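Local coordinates for VP4 CORE protein (Bluetongue virus, PDB 2JHP) that caps viral messenger RNA as a multifunctional enzyme of the inner capsid, probably carrying out the methylation steps in separate domains, at residues His16-Lys19 with Pro24-Lys27; Ile305-Pro310 with Asp314-Ile319. All coordinates share one frame; numbering follows the deposited sequence.

Interaction 1. Residues His16-Lys19 with Pro24-Lys27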
loop_
_atom_site.group_PDB
_atom_site.type_symbol
_atom_site.label_atom_id
_atom_site.label_comp_id
_atom_site.label_asym_id
_atom_site.label_seq_id
_atom_site.Cartn_x
_atom_site.Cartn_y
_atom_site.Cartn_z
ATOM N N HIS A 16 -8.124 -0.529 -35.497
ATOM C CA HIS A 16 -8.626 0.498 -36.404
ATOM C C HIS A 16 -9.049 1.795 -35.699
ATOM O O HIS A 16 -8.959 2.874 -36.290
ATOM C CB HIS A 16 -9.777 -0.057 -37.248
ATOM C CG HIS A 16 -10.996 -0.405 -36.450
ATOM N ND1 HIS A 16 -11.033 -1.471 -35.576
ATOM C CD2 HIS A 16 -12.219 0.176 -36.393
ATOM C CE1 HIS A 16 -12.228 -1.529 -35.012
ATOM N NE2 HIS A 16 -12.966 -0.544 -35.493
ATOM N N ILE A 17 -9.499 1.685 -34.446
ATOM C CA ILE A 17 -9.978 2.843 -33.665
ATOM C C ILE A 17 -8.820 3.765 -33.294
ATOM O O ILE A 17 -8.949 4.995 -33.270
ATOM C CB ILE A 17 -10.678 2.409 -32.349
ATOM C CG1 ILE A 17 -11.562 1.182 -32.570
ATOM C CG2 ILE A 17 -11.499 3.567 -31.764
ATOM C CD1 ILE A 17 -11.690 0.306 -31.343
ATOM N N VAL A 18 -7.693 3.130 -33.008
ATOM C CA VAL A 18 -6.464 3.774 -32.583
ATOM C C VAL A 18 -5.927 4.763 -33.616
ATOM O O VAL A 18 -5.562 5.886 -33.262
ATOM C CB VAL A 18 -5.418 2.688 -32.282
ATOM C CG1 VAL A 18 -3.992 3.194 -32.501
ATOM C CG2 VAL A 18 -5.630 2.130 -30.877
ATOM N N LYS A 19 -5.904 4.348 -34.884
ATOM C CA LYS A 19 -5.299 5.134 -35.968
ATOM C C LYS A 19 -5.824 6.571 -36.041
ATOM O O LYS A 19 -5.129 7.465 -36.524
ATOM C CB LYS A 19 -5.485 4.429 -37.318
ATOM C CG LYS A 19 -4.678 3.142 -37.501
ATOM C CD LYS A 19 -5.211 2.319 -38.690
ATOM C CE LYS A 19 -4.581 0.922 -38.751
ATOM N NZ LYS A 19 -5.332 -0.054 -39.611
ATOM N N PRO A 24 0.755 8.700 -30.714
ATOM C CA PRO A 24 1.401 8.120 -31.886
ATOM C C PRO A 24 1.060 6.640 -31.970
ATOM O O PRO A 24 0.574 6.067 -30.989
ATOM C CB PRO A 24 2.901 8.308 -31.619
ATOM C CG PRO A 24 3.028 8.907 -30.257
ATOM C CD PRO A 24 1.697 8.932 -29.602
ATOM N N ILE A 25 1.293 6.046 -33.137
ATOM C CA ILE A 25 0.979 4.641 -33.388
ATOM C C ILE A 25 2.236 3.902 -33.823
ATOM O O ILE A 25 3.021 4.396 -34.639
ATOM C CB ILE A 25 -0.109 4.496 -34.483
ATOM C CG1 ILE A 25 -1.374 5.254 -34.083
ATOM C CG2 ILE A 25 -0.453 3.033 -34.731
ATOM C CD1 ILE A 25 -1.923 6.118 -35.196
ATOM N N TRP A 26 2.415 2.715 -33.268
ATOM C CA TRP A 26 3.533 1.856 -33.619
ATOM C C TRP A 26 2.984 0.580 -34.247
ATOM O O TRP A 26 2.335 -0.223 -33.569
ATOM C CB TRP A 26 4.364 1.561 -32.363
ATOM C CG TRP A 26 5.599 0.687 -32.525
ATOM C CD1 TRP A 26 6.210 0.301 -33.688
ATOM C CD2 TRP A 26 6.386 0.138 -31.460
ATOM N NE1 TRP A 26 7.316 -0.471 -33.409
ATOM C CE2 TRP A 26 7.448 -0.583 -32.051
ATOM C CE3 TRP A 26 6.294 0.183 -30.059
ATOM C CZ2 TRP A 26 8.409 -1.260 -31.290
ATOM C CZ3 TRP A 26 7.255 -0.494 -29.298
ATOM C CH2 TRP A 26 8.300 -1.200 -29.921
ATOM N N LYS A 27 3.247 0.396 -35.536
ATOM C CA LYS A 27 2.936 -0.859 -36.211
ATOM C C LYS A 27 4.145 -1.786 -36.236
ATOM O O LYS A 27 5.101 -1.556 -36.979
ATOM C CB LYS A 27 2.446 -0.594 -37.636
ATOM C CG LYS A 27 2.296 -1.847 -38.484
ATOM C CD LYS A 27 2.128 -1.501 -39.954
ATOM C CE LYS A 27 1.780 -2.732 -40.775
ATOM N NZ LYS A 27 1.900 -2.477 -42.237
#
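Ile25 meets Val18 and Lys19 where the short, weakly bonded helix 15-18 lies beside strand 25-27. The strand is one of the two outermost strands of a five-stranded parallel sheet near the N-terminus. The helix lies on the beta-alpha-beta crossover that leads from strand 7-10 to strand 25-27, with strand 48-51 between the two in the sheet. The contact is small, with 126 Å² buried on the two sides together. Its tight part is aliphatic. Val18 CG1 lies 3.7 Å from Ile25 CG1 and 4.2 Å from Ile25 CG2, so one methyl faces both branches at the beta carbon. The two side chains run past each other in opposite directions. Val18 CG1 is turned roughly opposite its backbone N (chi1 152°), which carries it toward the strand. Ile25 CD1 reaches further, to the backbone of Lys19. It stands 3.6 Å from Lys19 CA and 3.7 Å from Lys19 O.

The solvent side is looser. Lys19 points its CB away from the strand, and Lys19 CB is 4.5 Å from Ile25 CD1. The rest of its side chain runs on nearly extended at the exposed surface, and its charge plays no part in the contact. Tyr49 and Tyr51 of strand 48-51 also take part in the packing: Val18 touches Tyr49, and both Lys19 and Ile25 touch Tyr51. Pro24 and Trp26 are bonded through their backbones to Tyr49, which ties the edge strand to its neighbour. Trp26 packs against helix 34-41. Between 16-19 and the strand the contact is mostly van der Waals packing, without hydrogen bonds or salt bridges. Such apolar packing can set the spacing of the two elements, but it provides no directional bond to fix their alignment.

Interaction 2. Residues Ile305-Pro310 with Asp314-Ile319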
loop_
_atom_site.group_PDB
_atom_site.type_symbol
_atom_site.label_atom_id
_atom_site.label_comp_id
_atom_site.label_asym_id
_atom_site.label_seq_id
_atom_site.Cartn_x
_atom_site.Cartn_y
_atom_site.Cartn_z
ATOM N N ILE A 305 -18.181 0.476 24.526
ATOM C CA ILE A 305 -19.459 0.572 25.237
ATOM C C ILE A 305 -20.496 1.466 24.528
ATOM O O ILE A 305 -20.167 2.529 23.989
ATOM C CB ILE A 305 -19.260 1.075 26.707
ATOM C CG1 ILE A 305 -17.996 0.465 27.362
ATOM C CG2 ILE A 305 -20.529 0.847 27.544
ATOM C CD1 ILE A 305 -18.046 -1.040 27.659
ATOM N N LYS A 306 -21.747 1.017 24.543
ATOM C CA LYS A 306 -22.881 1.815 24.083
ATOM C C LYS A 306 -22.934 3.134 24.853
ATOM O O LYS A 306 -22.752 3.154 26.071
ATOM C CB LYS A 306 -24.171 1.033 24.305
ATOM C CG LYS A 306 -25.340 1.463 23.451
ATOM C CD LYS A 306 -26.650 0.928 24.035
ATOM C CE LYS A 306 -27.626 0.506 22.950
ATOM N NZ LYS A 306 -27.661 1.482 21.836
ATOM N N HIS A 307 -23.174 4.232 24.147
ATOM C CA HIS A 307 -23.142 5.537 24.785
ATOM C C HIS A 307 -24.253 6.466 24.317
ATOM O O HIS A 307 -24.040 7.293 23.431
ATOM C CB HIS A 307 -21.784 6.201 24.550
ATOM C CG HIS A 307 -21.500 7.338 25.479
ATOM N ND1 HIS A 307 -21.810 8.644 25.170
ATOM C CD2 HIS A 307 -20.940 7.364 26.712
ATOM C CE1 HIS A 307 -21.447 9.427 26.171
ATOM N NE2 HIS A 307 -20.922 8.676 27.121
ATOM N N ARG A 308 -25.437 6.341 24.909
ATOM C CA ARG A 308 -26.523 7.289 24.607
ATOM C C ARG A 308 -26.369 8.559 25.438
ATOM O O ARG A 308 -26.159 8.494 26.645
ATOM C CB ARG A 308 -27.939 6.672 24.751
ATOM C CG ARG A 308 -28.129 5.642 25.872
ATOM C CD ARG A 308 -27.855 4.186 25.419
ATOM N NE ARG A 308 -29.077 3.396 25.312
ATOM C CZ ARG A 308 -29.483 2.514 26.218
ATOM N NH1 ARG A 308 -28.773 2.292 27.322
ATOM N NH2 ARG A 308 -30.616 1.857 26.020
ATOM N N ILE A 309 -26.435 9.706 24.764
ATOM C CA ILE A 309 -26.391 11.015 25.420
ATOM C C ILE A 309 -27.745 11.346 26.048
ATOM O O ILE A 309 -28.769 11.330 25.359
ATOM C CB ILE A 309 -26.039 12.142 24.434
ATOM C CG1 ILE A 309 -25.033 11.642 23.402
ATOM C CG2 ILE A 309 -25.527 13.377 25.193
ATOM C CD1 ILE A 309 -25.120 12.322 22.050
ATOM N N PRO A 310 -27.749 11.641 27.362
ATOM C CA PRO A 310 -28.953 12.024 28.120
ATOM C C PRO A 310 -29.592 13.333 27.631
ATOM O O PRO A 310 -28.927 14.144 26.979
ATOM C CB PRO A 310 -28.430 12.183 29.550
ATOM C CG PRO A 310 -26.952 12.423 29.401
ATOM C CD PRO A 310 -26.548 11.592 28.221
ATOM N N ASP A 314 -27.033 18.330 31.337
ATOM C CA ASP A 314 -26.244 19.184 30.449
ATOM C C ASP A 314 -24.761 18.845 30.511
ATOM O O ASP A 314 -24.022 19.036 29.541
ATOM C CB ASP A 314 -26.472 20.660 30.778
ATOM C CG ASP A 314 -27.540 21.284 29.904
ATOM O OD1 ASP A 314 -27.556 20.952 28.688
ATOM O OD2 ASP A 314 -28.366 22.092 30.427
ATOM N N GLU A 315 -24.339 18.370 31.676
ATOM C CA GLU A 315 -23.024 17.781 31.860
ATOM C C GLU A 315 -23.170 16.538 32.736
ATOM O O GLU A 315 -24.172 16.382 33.442
ATOM C CB GLU A 315 -22.042 18.777 32.475
ATOM C CG GLU A 315 -22.306 19.094 33.942
ATOM C CD GLU A 315 -21.067 19.561 34.683
ATOM O OE1 GLU A 315 -19.976 19.619 34.066
ATOM O OE2 GLU A 315 -21.191 19.870 35.891
ATOM N N TYR A 316 -22.169 15.662 32.673
ATOM C CA TYR A 316 -22.200 14.368 33.350
ATOM C C TYR A 316 -20.849 13.675 33.237
ATOM O O TYR A 316 -19.928 14.187 32.593
ATOM C CB TYR A 316 -23.309 13.473 32.774
ATOM C CG TYR A 316 -23.147 13.104 31.307
ATOM C CD1 TYR A 316 -23.575 13.965 30.288
ATOM C CD2 TYR A 316 -22.587 11.880 30.938
ATOM C CE1 TYR A 316 -23.431 13.610 28.933
ATOM C CE2 TYR A 316 -22.451 11.523 29.604
ATOM C CZ TYR A 316 -22.873 12.388 28.604
ATOM O OH TYR A 316 -22.725 12.031 27.281
ATOM N N HIS A 317 -20.738 12.504 33.856
ATOM C CA HIS A 317 -19.470 11.783 33.881
ATOM C C HIS A 317 -19.576 10.338 33.407
ATOM O O HIS A 317 -20.651 9.729 33.432
ATOM C CB HIS A 317 -18.844 11.845 35.275
ATOM C CG HIS A 317 -18.485 13.229 35.712
ATOM N ND1 HIS A 317 -17.311 13.845 35.340
ATOM C CD2 HIS A 317 -19.148 14.117 36.496
ATOM C CE1 HIS A 317 -17.261 15.052 35.874
ATOM N NE2 HIS A 317 -18.363 15.244 36.582
ATOM N N CYS A 318 -18.435 9.806 32.972
ATOM C CA CYS A 318 -18.330 8.428 32.523
ATOM C C CYS A 318 -16.871 7.953 32.546
ATOM O O CYS A 318 -15.956 8.747 32.761
ATOM C CB CYS A 318 -18.899 8.295 31.112
ATOM S SG CYS A 318 -17.882 9.038 29.848
ATOM N N ILE A 319 -16.669 6.657 32.319
ATOM C CA ILE A 319 -15.340 6.071 32.285
ATOM C C ILE A 319 -14.976 5.796 30.829
ATOM O O ILE A 319 -15.605 4.972 30.163
ATOM C CB ILE A 319 -15.273 4.788 33.123
ATOM C CG1 ILE A 319 -15.633 5.085 34.582
ATOM C CG2 ILE A 319 -13.890 4.177 33.037
ATOM C CD1 ILE A 319 -16.157 3.885 35.331
#
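Tyr316 OH is approached by two residues of 305-310. His307 CE1 is 3.1 Å from Tyr316 OH, and Ile309 CG2 is 3.7 Å from the same oxygen. The contact belongs to a Rossmann-like methyltransferase fold with the strand order 3-2-1-4-5-7-6. Strand 302-308 is the fifth strand, and a bound S-adenosyl-L-homocysteine lies about 13 Å from the His307 side chain. Strand 315-320 pairs instead with 357-362 in a separate two-stranded ribbon. Residues 307-310 and 316-318 run in nearly opposite directions, 163° apart. They meet through side chains, and the CA atoms of His307 and Cys318 are 9.6 Å apart.

The hydroxyl sits at the edge of the His307 ring, near its plane. The reverse holds too: His307 NE2 lies at the edge of the Tyr316 ring, near its plane, so the rings meet edge to edge. The closest atom to the hydroxyl is a ring carbon, CE1, and the pair is not a hydrogen bond. The tyrosine CG lies between its backbone N and carbonyl carbon (chi1 63°), and this raises the ring toward Pro310. The proline packs over one ring face in a CH-pi contact: Pro310 CG is 4.0 Å from the Tyr316 centroid, 22° off the normal. Ile309 comes across the tyrosine at about a right angle.

Other elements close in around the pair. Helix 363-373 packs on Ile309 and Tyr316, and Arg367 donates to the backbone oxygen of Pro310. Arg287 of helix 280-295 touches both His307 and Cys318. Arg308 turns away from the ribbon and forms salt bridges with Glu285 and Asp286 of that helix. At the far end of the contact the sulfur is only obliquely placed to the imidazole, with Cys318 SG 4.1 Å from His307 NE2.

In the fold
The two interactions lie on opposite sides of the chain's centre, with their own centres 66 Å apart and nearest atoms about 56 Å apart. They share no helix or strand. Interaction 1 is partly buried, at the edge strand of the N-terminal parallel sheet. Interaction 2 is buried, beside the fifth strand of a methyltransferase-like sheet. Each joins chain regions only a few residues apart in sequence. Their chemistry differs. Residues 16-19 and 24-27 meet through aliphatic groups, with a lysine at the solvent margin. Residues 305-310 and 314-319 meet through aromatic rings, a proline and a sulfur, while Lys306 and Arg308 turn to acidic residues of other parts of the chain.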